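Local coordinates for methionine-binding lipoprotein MetQ (Bacillus subtilis subsp. subtilis, PDB 4GOT) that probably binds methionine and passes it to the membrane permease of the MetNPQ ABC importer, and also takes part in methionine sulfoxide transport, at residues A[11-16]-A[178-183]; A[16-21]-A[35-40]; A[92-97]-A[168-173]. All blocks are in the same frame, centred on the assembly; numbering follows the deposited sequence.

Interactions 1 and 2 share Pro-16 and lie about 10 Å apart, centre to centre. They are joined by two probable backbone hydrogen bonds, from Ala-12 N to Lys-38 O at 2.8 Å and from Ala-18 N to Thr-13 O at 2.9 Å. Interaction 1 bears on the selenomethionine pocket through Asn-178 and Asn-180. Interaction 2 contributes His-17 to that pocket, although the packed side chain of Ala-18 stands about 12 Å from the ligand. Interaction 3 is more remote, its centre about 21 Å from that of interaction 1 and 31 Å from that of interaction 2. It still touches interaction 1, through Tyr-92 OH and Ala-182 CB 3.5 Å apart.

Interaction 1 (A[11-16]-A[178-183]); sequences AATKTP and NVNYAI. With MSE (selenomethionine), chain B.
Thr-15 and Asn-180 make the tight part of this contact. The carbonyl O of Thr-15 lies 2.9 Å from Asn-180 CB, a very short approach, and Pro-16 CD, beyond a cis peptide bond, meets the same CB at 4.1 Å. Thr-15 O and Asn-180 O, both acceptors, cannot bond each other, and the segments share no direct hydrogen bond. Water 1 mediates instead, accepting from Thr-15 N at 3.2 Å and from Asn-180 ND2 at 3.1 Å. With chi1 at 74°, the Asn-180 amide sits between its own backbone N and carbonyl carbon, and ND2 lies 3.2 Å above the centre of the Tyr-181 ring. OD1 takes a hydrogen bond from Tyr-43 and a weak one from the ligand amino N at 3.4 Å. Toward the solvent side, Ile-183 is partly exposed; its side chain crosses that of Thr-15 at about a right angle, CG2 3.7 Å from OG1. Strand 7-12 is part of the six-stranded sheet, whereas helix 179-184 follows strand 174-177 of the five-stranded one. The arrangement is consistent with the closed, ligand-bound cleft between two lobes of the periplasmic-binding-protein fold.

Interaction 2 (A[16-21]-A[35-40]); sequences PHAEIL and LKVKVL
Leu-21 and Ala-18 turn their CB atoms from helix 16-21 toward strand 35-38, and the contact across this interface is apolar, with no hydrogen bond between the segments. Leu-21 can be followed outward. Its CB lies 4.0 Å from Val-37 CG2 and is also approached by CD2 of Leu-35. Leu-21 CG, placed anti to the carbonyl carbon by a chi1 of -66°, is farther from the strand, 4.7 Å from Val-37 CG2. The chain then forks: CD1 reaches both methyls of Val-37, 4.1 Å from CG1 and from CG2, and is thus equally near to the two, while CD2 stays beyond contact distance of the strand. The same side chain also touches Val-10 and Ala-12. These belong to strand 7-12, which runs parallel to 34-38 as its neighbour in the six-stranded sheet, with helix 14-29 as the connection. The unit is therefore a beta-alpha-beta crossover. The local axes bear this out, since helix and strand run antiparallel at 167° with a closest approach of 9.4 Å. One turn earlier in the helix, Ala-18 CB sits against Val-37 CG1 at 3.9 Å and against the CG2 branch of exposed Val-39. At the other end Leu-35 CD2 comes within 3.2 Å of the carbonyl O of Leu-21, and Leu-35 also touches Glu-25 and Leu-28, later in helix 14-29.

Interaction 3 (A[92-97]-A[168-173]); sequences YSKTYK and ENKEGD
An ST motif and ST turn built on Ser-93 face the loop that follows helix 163-168, and Ser-93 meets Asp-173 across the contact. The serine OG donates to Asp-173 O at 2.6 Å, with a C=O...donor angle of 156° and the donor tilted out of the carbonyl plane. The same OG accepts from Tyr-96 N at 3.0 Å and from Thr-95 N at 3.2 Å. Three bonds thus grip one hydroxyl and fix its rotation. Thr-95 continues the link through solvent: water 3 lies 2.7 Å from its OG1 and donates to Asp-173 OD1, while water 2, 2.8 Å from OG1, donates to Gly-172 O. Tyr-96 runs side by side with Asp-173 and brings its CE2 edge to within 3.5 Å of OD1. Ring and carboxylate are turned 84° apart, and OD2 is engaged by the backbone N of Thr-107. Lys-94, exposed, bends at chi2, chi3 and chi4 so that NZ donates to Glu-168 O at 3.2 Å. The approach is bent, with a C=O...donor angle of 112°. The Lys-94 ammonium at this C-terminal carbonyl probably interacts favourably with the helix dipole. Lys-170 lays its aliphatic CD against Thr-95 CG2 at 3.8 Å, while its backbone, with positive phi, forms the Schellman motif that ends the helix. Strands 90-92 and 174-177 run antiparallel in the five-stranded sheet, with Tyr-92 backbone-bonded to Val-175. Beside this strand pair, a serine ST turn meets the Schellman-terminated end of helix 163-168.

Interaction 1 (A[11-16]-A[178-183])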
loop_
_atom_site.group_PDB
_atom_site.type_symbol
_atom_site.label_atom_id
_atom_site.label_comp_id
_atom_site.label_asym_id
_atom_site.label_seq_id
_atom_site.Cartn_x
_atom_site.Cartn_y
_atom_site.Cartn_z
ATOM N N ALA A 11 -5.840 13.663 1.597
ATOM C CA ALA A 11 -4.866 13.326 0.516
ATOM C C ALA A 11 -4.877 11.808 0.370
ATOM O O ALA A 11 -4.771 11.105 1.395
ATOM C CB ALA A 11 -3.460 13.858 0.794
ATOM N N ALA A 12 -5.113 11.341 -0.869
ATOM C CA ALA A 12 -5.251 9.905 -1.207
ATOM C C ALA A 12 -4.607 9.592 -2.562
ATOM O O ALA A 12 -4.635 10.411 -3.510
ATOM C CB ALA A 12 -6.715 9.477 -1.224
ATOM N N THR A 13 -4.045 8.384 -2.671
ATOM C CA THR A 13 -3.531 7.916 -3.946
ATOM C C THR A 13 -4.759 7.706 -4.872
ATOM O O THR A 13 -5.897 7.483 -4.383
ATOM C CB THR A 13 -2.647 6.629 -3.760
ATOM O OG1 THR A 13 -3.245 5.733 -2.807
ATOM C CG2 THR A 13 -1.191 6.983 -3.264
ATOM N N LYS A 14 -4.534 7.808 -6.183
ATOM C CA LYS A 14 -5.602 7.874 -7.182
ATOM C C LYS A 14 -6.581 6.739 -7.167
ATOM O O LYS A 14 -7.795 6.974 -7.273
ATOM C CB LYS A 14 -5.048 7.951 -8.601
ATOM C CG LYS A 14 -6.116 8.359 -9.620
ATOM C CD LYS A 14 -5.443 8.955 -10.839
ATOM C CE LYS A 14 -6.367 9.123 -12.042
ATOM N NZ LYS A 14 -5.556 8.850 -13.273
ATOM N N THR A 15 -6.041 5.527 -7.043
ATOM C CA THR A 15 -6.825 4.301 -7.037
ATOM C C THR A 15 -6.132 3.178 -6.204
ATOM O O THR A 15 -4.938 2.930 -6.334
ATOM C CB THR A 15 -7.197 3.854 -8.495
ATOM O OG1 THR A 15 -8.012 2.682 -8.450
ATOM C CG2 THR A 15 -5.943 3.611 -9.371
ATOM N N PRO A 16 -6.899 2.494 -5.354
ATOM C CA PRO A 16 -8.366 2.667 -5.202
ATOM C C PRO A 16 -8.806 3.788 -4.261
ATOM O O PRO A 16 -10.013 4.047 -4.156
ATOM C CB PRO A 16 -8.794 1.346 -4.557
ATOM C CG PRO A 16 -7.605 0.923 -3.775
ATOM C CD PRO A 16 -6.407 1.318 -4.592
ATOM N N ASN A 178 2.915 -2.452 -6.205
ATOM C CA ASN A 178 1.856 -2.263 -5.207
ATOM C C ASN A 178 0.530 -2.224 -5.964
ATOM O O ASN A 178 0.470 -1.602 -7.023
ATOM C CB ASN A 178 2.023 -0.917 -4.482
ATOM C CG ASN A 178 3.278 -0.844 -3.607
ATOM O OD1 ASN A 178 3.260 -1.257 -2.447
ATOM N ND2 ASN A 178 4.358 -0.337 -4.158
ATOM N N VAL A 179 -0.527 -2.819 -5.411
ATOM C CA VAL A 179 -1.833 -2.847 -6.101
ATOM C C VAL A 179 -2.298 -1.438 -6.574
ATOM O O VAL A 179 -2.800 -1.297 -7.678
ATOM C CB VAL A 179 -2.941 -3.505 -5.241
ATOM C CG1 VAL A 179 -4.305 -3.376 -5.952
ATOM C CG2 VAL A 179 -2.607 -4.962 -4.868
ATOM N N ASN A 180 -2.158 -0.403 -5.758
ATOM C CA ASN A 180 -2.610 0.948 -6.189
ATOM C C ASN A 180 -1.972 1.452 -7.502
ATOM O O ASN A 180 -2.656 1.969 -8.401
ATOM C CB ASN A 180 -2.443 2.004 -5.085
ATOM C CG ASN A 180 -1.003 2.445 -4.856
ATOM O OD1 ASN A 180 -0.212 1.727 -4.196
ATOM N ND2 ASN A 180 -0.675 3.679 -5.296
ATOM N N TYR A 181 -0.660 1.246 -7.630
ATOM C CA TYR A 181 0.063 1.625 -8.844
ATOM C C TYR A 181 -0.123 0.630 -9.956
ATOM O O TYR A 181 -0.181 1.039 -11.119
ATOM C CB TYR A 181 1.525 1.848 -8.521
ATOM C CG TYR A 181 1.741 3.107 -7.756
ATOM C CD1 TYR A 181 1.175 4.315 -8.205
ATOM C CD2 TYR A 181 2.551 3.132 -6.601
ATOM C CE1 TYR A 181 1.374 5.495 -7.505
ATOM C CE2 TYR A 181 2.770 4.316 -5.918
ATOM C CZ TYR A 181 2.187 5.489 -6.370
ATOM O OH TYR A 181 2.381 6.682 -5.692
ATOM N N ALA A 182 -0.345 -0.663 -9.616
ATOM C CA ALA A 182 -0.721 -1.636 -10.644
ATOM C C ALA A 182 -2.027 -1.259 -11.299
ATOM O O ALA A 182 -2.125 -1.243 -12.510
ATOM C CB ALA A 182 -0.820 -3.045 -10.046
ATOM N N ILE A 183 -3.070 -0.996 -10.502
ATOM C CA ILE A 183 -4.389 -0.584 -11.033
ATOM C C ILE A 183 -4.318 0.789 -11.743
ATOM O O ILE A 183 -4.959 0.949 -12.769
ATOM C CB ILE A 183 -5.518 -0.580 -9.963
ATOM C CG1 ILE A 183 -5.745 -2.003 -9.412
ATOM C CG2 ILE A 183 -6.869 -0.149 -10.561
ATOM C CD1 ILE A 183 -6.678 -2.001 -8.236
HETATM N N MSE B 300 -1.424 0.957 -1.139
HETATM C CA MSE B 300 -0.048 0.410 -0.951
HETATM C C MSE B 300 -0.044 -1.105 -0.554
HETATM O O MSE B 300 -0.760 -1.433 0.354
HETATM O OXT MSE B 300 0.670 -2.007 -1.060
HETATM C CB MSE B 300 0.645 1.210 0.163
HETATM C CG MSE B 300 2.122 1.003 0.291
HETATM SE SE MSE B 300 2.893 1.901 1.879
HETATM C CE MSE B 300 2.896 3.856 1.124
HETATM O O HOH W 1 -2.946 4.805 -7.059
#

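Interaction 2 (A[16-21]-A[35-40])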
loop_
_atom_site.group_PDB
_atom_site.type_symbol
_atom_site.label_atom_id
_atom_site.label_comp_id
_atom_site.label_asym_id
_atom_site.label_seq_id
_atom_site.Cartn_x
_atom_site.Cartn_y
_atom_site.Cartn_z
ATOM N N PRO A 16 -6.899 2.494 -5.354
ATOM C CA PRO A 16 -8.366 2.667 -5.202
ATOM C C PRO A 16 -8.806 3.788 -4.261
ATOM O O PRO A 16 -10.013 4.047 -4.156
ATOM C CB PRO A 16 -8.794 1.346 -4.557
ATOM C CG PRO A 16 -7.605 0.923 -3.775
ATOM C CD PRO A 16 -6.407 1.318 -4.592
ATOM N N HIS A 17 -7.850 4.419 -3.566
ATOM C CA HIS A 17 -8.165 5.192 -2.381
ATOM C C HIS A 17 -9.041 6.436 -2.724
ATOM O O HIS A 17 -10.094 6.661 -2.061
ATOM C CB HIS A 17 -6.894 5.607 -1.605
ATOM C CG HIS A 17 -5.970 4.488 -1.282
ATOM N ND1 HIS A 17 -5.320 3.767 -2.255
ATOM C CD2 HIS A 17 -5.515 4.007 -0.093
ATOM C CE1 HIS A 17 -4.605 2.806 -1.683
ATOM N NE2 HIS A 17 -4.667 2.953 -0.369
ATOM N N ALA A 18 -8.671 7.221 -3.734
ATOM C CA ALA A 18 -9.503 8.408 -4.097
ATOM C C ALA A 18 -10.897 7.971 -4.651
ATOM O O ALA A 18 -11.883 8.625 -4.414
ATOM C CB ALA A 18 -8.817 9.350 -5.096
ATOM N N GLU A 19 -10.969 6.854 -5.355
ATOM C CA GLU A 19 -12.260 6.297 -5.815
ATOM C C GLU A 19 -13.192 5.825 -4.651
ATOM O O GLU A 19 -14.428 6.013 -4.696
ATOM C CB GLU A 19 -12.023 5.118 -6.756
ATOM C CG GLU A 19 -11.168 5.442 -7.967
ATOM C CD GLU A 19 -11.155 4.323 -9.020
ATOM O OE1 GLU A 19 -11.456 3.143 -8.679
ATOM O OE2 GLU A 19 -10.821 4.623 -10.190
ATOM N N ILE A 20 -12.609 5.208 -3.629
ATOM C CA ILE A 20 -13.372 4.790 -2.446
ATOM C C ILE A 20 -13.942 6.011 -1.730
ATOM O O ILE A 20 -15.140 6.038 -1.388
ATOM C CB ILE A 20 -12.530 3.958 -1.483
ATOM C CG1 ILE A 20 -12.268 2.572 -2.094
ATOM C CG2 ILE A 20 -13.244 3.770 -0.142
ATOM C CD1 ILE A 20 -11.179 1.840 -1.368
ATOM N N LEU A 21 -13.103 7.045 -1.580
ATOM C CA LEU A 21 -13.557 8.328 -1.008
ATOM C C LEU A 21 -14.680 8.974 -1.830
ATOM O O LEU A 21 -15.636 9.493 -1.261
ATOM C CB LEU A 21 -12.380 9.322 -0.799
ATOM C CG LEU A 21 -11.327 8.933 0.250
ATOM C CD1 LEU A 21 -10.168 9.951 0.317
ATOM C CD2 LEU A 21 -11.930 8.666 1.635
ATOM N N LEU A 35 -16.482 16.699 1.633
ATOM C CA LEU A 35 -15.242 15.987 1.345
ATOM C C LEU A 35 -14.480 16.681 0.225
ATOM O O LEU A 35 -15.060 17.049 -0.786
ATOM C CB LEU A 35 -15.562 14.558 0.917
ATOM C CG LEU A 35 -14.431 13.531 0.844
ATOM C CD1 LEU A 35 -13.854 13.143 2.208
ATOM C CD2 LEU A 35 -14.981 12.322 0.111
ATOM N N LYS A 36 -13.184 16.865 0.422
ATOM C CA LYS A 36 -12.274 17.366 -0.605
ATOM C C LYS A 36 -11.149 16.345 -0.678
ATOM O O LYS A 36 -10.592 15.973 0.355
ATOM C CB LYS A 36 -11.778 18.769 -0.210
ATOM C CG LYS A 36 -11.265 19.627 -1.351
ATOM C CD LYS A 36 -11.538 21.110 -1.101
ATOM C CE LYS A 36 -10.284 21.969 -1.263
ATOM N NZ LYS A 36 -9.702 21.931 -2.636
ATOM N N VAL A 37 -10.887 15.820 -1.875
ATOM C CA VAL A 37 -9.808 14.833 -2.090
ATOM C C VAL A 37 -8.660 15.410 -2.942
ATOM O O VAL A 37 -8.898 15.962 -4.021
ATOM C CB VAL A 37 -10.331 13.531 -2.741
ATOM C CG1 VAL A 37 -9.237 12.466 -2.729
ATOM C CG2 VAL A 37 -11.592 13.051 -1.998
ATOM N N LYS A 38 -7.442 15.330 -2.407
ATOM C CA LYS A 38 -6.206 15.687 -3.114
ATOM C C LYS A 38 -5.405 14.415 -3.457
ATOM O O LYS A 38 -5.140 13.574 -2.558
ATOM C CB LYS A 38 -5.320 16.612 -2.234
ATOM C CG LYS A 38 -6.022 17.844 -1.664
ATOM C CD LYS A 38 -6.269 18.889 -2.727
ATOM C CE LYS A 38 -7.212 19.995 -2.255
ATOM N NZ LYS A 38 -6.531 21.033 -1.427
ATOM N N VAL A 39 -5.022 14.263 -4.731
ATOM C CA VAL A 39 -4.145 13.136 -5.153
ATOM C C VAL A 39 -2.739 13.760 -5.302
ATOM O O VAL A 39 -2.604 14.851 -5.865
ATOM C CB VAL A 39 -4.608 12.499 -6.493
ATOM C CG1 VAL A 39 -3.687 11.371 -6.873
ATOM C CG2 VAL A 39 -6.082 12.018 -6.448
ATOM N N LEU A 40 -1.706 13.082 -4.806
ATOM C CA LEU A 40 -0.320 13.626 -4.838
ATOM C C LEU A 40 0.567 12.716 -5.712
ATOM O O LEU A 40 0.198 11.564 -5.974
ATOM C CB LEU A 40 0.216 13.814 -3.400
ATOM C CG LEU A 40 -0.642 14.756 -2.534
ATOM C CD1 LEU A 40 -0.106 14.691 -1.118
ATOM C CD2 LEU A 40 -0.642 16.221 -3.097
#

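Interaction 3 (A[92-97]-A[168-173])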
loop_
_atom_site.group_PDB
_atom_site.type_symbol
_atom_site.label_atom_id
_atom_site.label_comp_id
_atom_site.label_asym_id
_atom_site.label_seq_id
_atom_site.Cartn_x
_atom_site.Cartn_y
_atom_site.Cartn_z
ATOM N N TYR A 92 5.226 -9.413 -10.935
ATOM C CA TYR A 92 4.845 -9.362 -12.337
ATOM C C TYR A 92 6.086 -9.677 -13.197
ATOM O O TYR A 92 7.220 -9.353 -12.813
ATOM C CB TYR A 92 4.357 -7.952 -12.669
ATOM C CG TYR A 92 3.049 -7.578 -11.998
ATOM C CD1 TYR A 92 3.021 -7.158 -10.661
ATOM C CD2 TYR A 92 1.845 -7.629 -12.701
ATOM C CE1 TYR A 92 1.839 -6.817 -10.039
ATOM C CE2 TYR A 92 0.655 -7.284 -12.085
ATOM C CZ TYR A 92 0.656 -6.876 -10.750
ATOM O OH TYR A 92 -0.519 -6.527 -10.111
ATOM N N SER A 93 5.873 -10.327 -14.337
ATOM C CA SER A 93 6.930 -10.553 -15.328
ATOM C C SER A 93 6.316 -10.648 -16.712
ATOM O O SER A 93 5.324 -11.339 -16.852
ATOM C CB SER A 93 7.664 -11.869 -15.043
ATOM O OG SER A 93 8.768 -12.008 -15.918
ATOM N N LYS A 94 6.918 -10.009 -17.735
ATOM C CA LYS A 94 6.496 -10.259 -19.133
ATOM C C LYS A 94 7.148 -11.506 -19.711
ATOM O O LYS A 94 6.751 -11.978 -20.759
ATOM C CB LYS A 94 6.867 -9.076 -20.045
ATOM C CG LYS A 94 6.292 -7.743 -19.626
ATOM C CD LYS A 94 4.909 -7.504 -20.190
ATOM C CE LYS A 94 4.714 -6.031 -20.521
ATOM N NZ LYS A 94 5.577 -5.552 -21.657
ATOM N N THR A 95 8.165 -12.026 -19.020
ATOM C CA THR A 95 9.127 -12.974 -19.600
ATOM C C THR A 95 9.066 -14.360 -18.918
ATOM O O THR A 95 9.290 -15.345 -19.573
ATOM C CB THR A 95 10.574 -12.376 -19.581
ATOM O OG1 THR A 95 10.901 -11.908 -18.276
ATOM C CG2 THR A 95 10.696 -11.159 -20.528
ATOM N N TYR A 96 8.734 -14.430 -17.628
ATOM C CA TYR A 96 8.561 -15.714 -16.946
ATOM C C TYR A 96 7.158 -15.870 -16.343
ATOM O O TYR A 96 6.547 -14.916 -15.857
ATOM C CB TYR A 96 9.600 -15.839 -15.834
ATOM C CG TYR A 96 11.004 -15.901 -16.351
ATOM C CD1 TYR A 96 11.576 -17.126 -16.738
ATOM C CD2 TYR A 96 11.765 -14.746 -16.483
ATOM C CE1 TYR A 96 12.869 -17.185 -17.221
ATOM C CE2 TYR A 96 13.066 -14.793 -16.971
ATOM C CZ TYR A 96 13.607 -16.019 -17.335
ATOM O OH TYR A 96 14.881 -16.069 -17.803
ATOM N N LYS A 97 6.700 -17.109 -16.308
ATOM C CA LYS A 97 5.329 -17.455 -15.941
ATOM C C LYS A 97 5.161 -17.654 -14.434
ATOM O O LYS A 97 4.064 -17.507 -13.890
ATOM C CB LYS A 97 4.918 -18.736 -16.690
ATOM C CG LYS A 97 3.446 -18.792 -17.052
ATOM C CD LYS A 97 3.042 -17.702 -18.042
ATOM C CE LYS A 97 1.541 -17.788 -18.339
ATOM N NZ LYS A 97 1.066 -16.677 -19.216
ATOM N N GLU A 168 6.907 -3.152 -17.858
ATOM C CA GLU A 168 6.713 -2.994 -19.310
ATOM C C GLU A 168 8.012 -2.972 -20.119
ATOM O O GLU A 168 8.058 -3.503 -21.202
ATOM C CB GLU A 168 5.938 -1.716 -19.608
ATOM C CG GLU A 168 4.453 -1.848 -19.331
ATOM C CD GLU A 168 3.758 -0.506 -19.146
ATOM O OE1 GLU A 168 4.281 0.545 -19.601
ATOM O OE2 GLU A 168 2.679 -0.507 -18.531
ATOM N N ASN A 169 9.065 -2.347 -19.568
ATOM C CA ASN A 169 10.416 -2.247 -20.193
ATOM C C ASN A 169 11.256 -3.516 -20.095
ATOM O O ASN A 169 12.359 -3.573 -20.624
ATOM C CB ASN A 169 11.212 -1.120 -19.512
ATOM C CG ASN A 169 10.555 0.251 -19.676
ATOM O OD1 ASN A 169 9.788 0.448 -20.598
ATOM N ND2 ASN A 169 10.838 1.187 -18.755
ATOM N N LYS A 170 10.772 -4.505 -19.346
ATOM C CA LYS A 170 11.494 -5.750 -19.136
ATOM C C LYS A 170 12.882 -5.498 -18.551
ATOM O O LYS A 170 13.848 -6.138 -18.941
ATOM C CB LYS A 170 11.557 -6.551 -20.451
ATOM C CG LYS A 170 10.183 -6.737 -21.098
ATOM C CD LYS A 170 10.179 -7.764 -22.227
ATOM C CE LYS A 170 10.709 -7.179 -23.528
ATOM N NZ LYS A 170 9.717 -6.366 -24.293
ATOM N N GLU A 171 12.960 -4.549 -17.623
ATOM C CA GLU A 171 14.226 -4.170 -16.983
ATOM C C GLU A 171 14.763 -5.229 -16.040
ATOM O O GLU A 171 15.928 -5.196 -15.653
ATOM C CB GLU A 171 14.017 -2.952 -16.095
ATOM C CG GLU A 171 14.202 -1.644 -16.767
ATOM C CD GLU A 171 13.684 -0.517 -15.911
ATOM O OE1 GLU A 171 13.924 -0.440 -14.659
ATOM O OE2 GLU A 171 13.015 0.300 -16.534
ATOM N N GLY A 172 13.903 -6.096 -15.563
ATOM C CA GLY A 172 14.366 -7.198 -14.741
ATOM C C GLY A 172 13.612 -8.434 -15.140
ATOM O O GLY A 172 12.770 -8.398 -16.025
ATOM N N ASP A 173 13.906 -9.533 -14.474
ATOM C CA ASP A 173 13.180 -10.785 -14.708
ATOM C C ASP A 173 11.782 -10.859 -14.038
ATOM O O ASP A 173 10.874 -11.550 -14.533
ATOM C CB ASP A 173 14.084 -11.973 -14.299
ATOM C CG ASP A 173 15.334 -12.068 -15.178
ATOM O OD1 ASP A 173 15.160 -12.054 -16.418
ATOM O OD2 ASP A 173 16.470 -12.126 -14.648
HETATM O O HOH W 2 10.679 -9.154 -17.775
HETATM O O HOH W 3 13.576 -11.378 -18.428
#